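Local coordinates for protein proline iminopeptidase (Streptomyces halstedii, PDB 3WMR) that acts as an amidohydrolase on polyketide substrates and, as a peptidase S33 family member, may release N-terminal proline from peptides, at residues A[251-260]-A[273-281]. Residues are numbered along the deposited sequence; the frame is centred on the assembly and turned at random.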
loop_
_atom_site.group_PDB
_atom_site.type_symbol
_atom_site.label_atom_id
_atom_site.label_comp_id
_atom_site.label_asym_id
_atom_site.label_seq_id
_atom_site.Cartn_x
_atom_site.Cartn_y
_atom_site.Cartn_z
ATOM N N LEU A 251 -13.210 9.262 6.827
ATOM C CA LEU A 251 -12.645 8.604 8.008
ATOM C C LEU A 251 -13.567 8.535 9.223
ATOM O O LEU A 251 -13.550 7.527 9.934
ATOM C CB LEU A 251 -11.279 9.215 8.411
ATOM C CG LEU A 251 -10.144 9.160 7.370
ATOM C CD1 LEU A 251 -8.848 9.763 7.897
ATOM C CD2 LEU A 251 -9.889 7.757 6.866
ATOM N N PRO A 252 -14.392 9.582 9.460
ATOM C CA PRO A 252 -15.310 9.475 10.590
ATOM C C PRO A 252 -16.326 8.348 10.453
ATOM O O PRO A 252 -16.902 7.956 11.455
ATOM C CB PRO A 252 -16.035 10.852 10.606
ATOM C CG PRO A 252 -15.105 11.772 9.890
ATOM C CD PRO A 252 -14.448 10.920 8.832
ATOM N N ASP A 253 -16.546 7.835 9.240
ATOM C CA ASP A 253 -17.561 6.803 9.000
ATOM C C ASP A 253 -17.062 5.370 9.217
ATOM O O ASP A 253 -17.848 4.411 9.162
ATOM C CB ASP A 253 -18.117 6.932 7.581
ATOM C CG ASP A 253 -18.965 8.204 7.383
ATOM O OD1 ASP A 253 -19.452 8.805 8.366
ATOM O OD2 ASP A 253 -19.130 8.606 6.221
ATOM N N ILE A 254 -15.760 5.212 9.436
ATOM C CA ILE A 254 -15.172 3.883 9.664
ATOM C C ILE A 254 -15.555 3.397 11.059
ATOM O O ILE A 254 -15.182 4.019 12.065
ATOM C CB ILE A 254 -13.638 3.910 9.482
ATOM C CG1 ILE A 254 -13.288 4.214 8.022
ATOM C CG2 ILE A 254 -13.024 2.582 9.895
ATOM C CD1 ILE A 254 -11.839 4.586 7.780
ATOM N N GLN A 255 -16.297 2.296 11.114
ATOM C CA GLN A 255 -16.837 1.768 12.377
ATOM C C GLN A 255 -15.983 0.666 13.000
ATOM O O GLN A 255 -16.091 0.382 14.203
ATOM C CB GLN A 255 -18.231 1.202 12.148
ATOM C CG GLN A 255 -19.267 2.269 11.856
ATOM C CD GLN A 255 -20.638 1.683 11.542
ATOM O OE1 GLN A 255 -20.752 0.730 10.785
ATOM N NE2 GLN A 255 -21.685 2.272 12.109
ATOM N N VAL A 256 -15.140 0.042 12.189
ATOM C CA VAL A 256 -14.414 -1.127 12.665
ATOM C C VAL A 256 -13.173 -0.670 13.412
ATOM O O VAL A 256 -12.706 0.456 13.231
ATOM C CB VAL A 256 -14.079 -2.085 11.508
ATOM C CG1 VAL A 256 -15.358 -2.694 10.960
ATOM C CG2 VAL A 256 -13.294 -1.383 10.398
ATOM N N PRO A 257 -12.640 -1.543 14.276
ATOM C CA PRO A 257 -11.391 -1.191 14.901
ATOM C C PRO A 257 -10.275 -1.127 13.847
ATOM O O PRO A 257 -10.085 -2.060 13.048
ATOM C CB PRO A 257 -11.151 -2.317 15.923
ATOM C CG PRO A 257 -12.277 -3.272 15.783
ATOM C CD PRO A 257 -13.050 -2.926 14.559
ATOM N N THR A 258 -9.560 -0.014 13.876
ATOM C CA THR A 258 -8.575 0.330 12.882
ATOM C C THR A 258 -7.216 0.451 13.552
ATOM O O THR A 258 -7.115 0.938 14.691
ATOM C CB THR A 258 -8.971 1.646 12.180
ATOM O OG1 THR A 258 -10.237 1.467 11.523
ATOM C CG2 THR A 258 -7.910 2.058 11.147
ATOM N N MET A 259 -6.167 -0.013 12.869
ATOM C CA MET A 259 -4.799 0.155 13.387
ATOM C C MET A 259 -3.957 0.955 12.388
ATOM O O MET A 259 -3.921 0.613 11.198
ATOM C CB MET A 259 -4.107 -1.187 13.673
ATOM C CG MET A 259 -2.690 -1.009 14.211
ATOM S SD MET A 259 -1.853 -2.480 14.869
ATOM C CE MET A 259 -2.093 -3.597 13.496
ATOM N N VAL A 260 -3.302 2.016 12.879
ATOM C CA VAL A 260 -2.324 2.760 12.101
ATOM C C VAL A 260 -0.946 2.230 12.467
ATOM O O VAL A 260 -0.588 2.223 13.645
ATOM C CB VAL A 260 -2.373 4.266 12.397
ATOM C CG1 VAL A 260 -1.273 5.004 11.636
ATOM C CG2 VAL A 260 -3.750 4.829 12.051
ATOM N N VAL A 273 -0.279 10.619 8.961
ATOM C CA VAL A 273 -1.277 9.712 9.524
ATOM C C VAL A 273 -2.125 10.333 10.643
ATOM O O VAL A 273 -3.053 9.709 11.126
ATOM C CB VAL A 273 -0.639 8.397 10.028
ATOM C CG1 VAL A 273 0.126 7.713 8.911
ATOM C CG2 VAL A 273 0.258 8.625 11.233
ATOM N N LYS A 274 -1.832 11.567 11.034
ATOM C CA LYS A 274 -2.547 12.210 12.137
ATOM C C LYS A 274 -4.070 12.286 11.940
ATOM O O LYS A 274 -4.819 12.059 12.896
ATOM C CB LYS A 274 -1.970 13.608 12.423
ATOM C CG LYS A 274 -2.377 14.177 13.774
ATOM C CD LYS A 274 -1.350 15.197 14.261
ATOM C CE LYS A 274 -1.692 15.745 15.640
ATOM N NZ LYS A 274 -3.070 16.312 15.684
ATOM N N PRO A 275 -4.536 12.582 10.710
ATOM C CA PRO A 275 -5.979 12.557 10.527
ATOM C C PRO A 275 -6.636 11.194 10.859
ATOM O O PRO A 275 -7.767 11.192 11.310
ATOM C CB PRO A 275 -6.146 12.921 9.048
ATOM C CG PRO A 275 -4.936 13.719 8.725
ATOM C CD PRO A 275 -3.847 13.010 9.477
ATOM N N PHE A 276 -5.947 10.052 10.648
ATOM C CA PHE A 276 -6.519 8.755 11.056
ATOM C C PHE A 276 -6.725 8.741 12.568
ATOM O O PHE A 276 -7.777 8.339 13.064
ATOM C CB PHE A 276 -5.632 7.568 10.682
ATOM C CG PHE A 276 -5.543 7.296 9.213
ATOM C CD1 PHE A 276 -6.604 6.731 8.537
ATOM C CD2 PHE A 276 -4.361 7.523 8.528
ATOM C CE1 PHE A 276 -6.513 6.459 7.187
ATOM C CE2 PHE A 276 -4.259 7.252 7.175
ATOM C CZ PHE A 276 -5.329 6.707 6.505
ATOM N N LEU A 277 -5.715 9.207 13.295
ATOM C CA LEU A 277 -5.764 9.236 14.754
ATOM C C LEU A 277 -6.832 10.188 15.309
ATOM O O LEU A 277 -7.382 9.911 16.361
ATOM C CB LEU A 277 -4.408 9.622 15.329
ATOM C CG LEU A 277 -3.246 8.740 14.882
ATOM C CD1 LEU A 277 -1.957 9.218 15.516
ATOM C CD2 LEU A 277 -3.535 7.285 15.210
ATOM N N ASP A 278 -7.127 11.278 14.605
ATOM C CA ASP A 278 -8.116 12.277 15.085
ATOM C C ASP A 278 -9.545 12.020 14.612
ATOM O O ASP A 278 -10.510 12.526 15.209
ATOM C CB ASP A 278 -7.707 13.694 14.646
ATOM C CG ASP A 278 -6.343 14.130 15.204
ATOM O OD1 ASP A 278 -5.951 13.696 16.301
ATOM O OD2 ASP A 278 -5.661 14.930 14.534
ATOM N N LEU A 279 -9.706 11.278 13.526
ATOM C CA LEU A 279 -11.023 11.152 12.900
ATOM C C LEU A 279 -11.655 9.772 12.964
ATOM O O LEU A 279 -12.875 9.662 12.975
ATOM C CB LEU A 279 -10.926 11.581 11.449
ATOM C CG LEU A 279 -10.524 13.035 11.228
ATOM C CD1 LEU A 279 -10.244 13.257 9.753
ATOM C CD2 LEU A 279 -11.609 13.990 11.748
ATOM N N VAL A 280 -10.844 8.717 12.968
ATOM C CA VAL A 280 -11.362 7.348 13.045
ATOM C C VAL A 280 -11.728 7.050 14.504
ATOM O O VAL A 280 -10.854 7.069 15.361
ATOM C CB VAL A 280 -10.334 6.314 12.520
ATOM C CG1 VAL A 280 -10.885 4.889 12.625
ATOM C CG2 VAL A 280 -9.947 6.644 11.076
ATOM N N PRO A 281 -13.011 6.783 14.791
ATOM C CA PRO A 281 -13.464 6.567 16.183
ATOM C C PRO A 281 -12.685 5.510 16.978
ATOM O O PRO A 281 -12.252 5.781 18.107
ATOM C CB PRO A 281 -14.928 6.140 16.009
ATOM C CG PRO A 281 -15.360 6.768 14.715
ATOM C CD PRO A 281 -14.132 6.683 13.833
#
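Thr258 OG1 gives its hydrogen to Val256 O at 3.2 Å, approaching from above the carbonyl plane, while Val280 lays CG1 against the same hydroxyl oxygen at 3.7 Å. The side chains of Thr258 and Val280 cross at about a right angle. Across the contact the packing is mostly apolar. Leu251 lies along the last turns of the helix: CB rests on Leu279 CB and on Val280 CG2, and the two methyls reach past them to meet the Phe276 ring obliquely, CD2 coming 3.6 Å from CE1. Val260 works from the strand: with CG1 anti to the backbone N (chi1 176°) and CG2 beside that N, CG1 meets Val273 CB (3.8 Å) and CG2 meets Phe276 CB (3.6 Å) and Leu277 CD2. With an alanine in place of Phe276, the Leu251 methyls would probably lose the ring they rest on, and a gap would open beside Val260. Where the helix ends, the Leu279 carbonyl oxygen receives a CA-H...O contact from Pro252 CA at 3.4 Å, and Pro281 CD packs on Ile254 O. Strand 258-263 and helix 270-279 are the first two elements of a beta-alpha-beta crossover; the axes of 258-260 and 273-279 come within 9.4 Å, and their directions differ by 148°, roughly antiparallel. Ser133 of helix 127-137 touches Leu251, Ile254 and Phe276, and strand 258-263 lies between strands 143-149 and 283-288 of the central sheet.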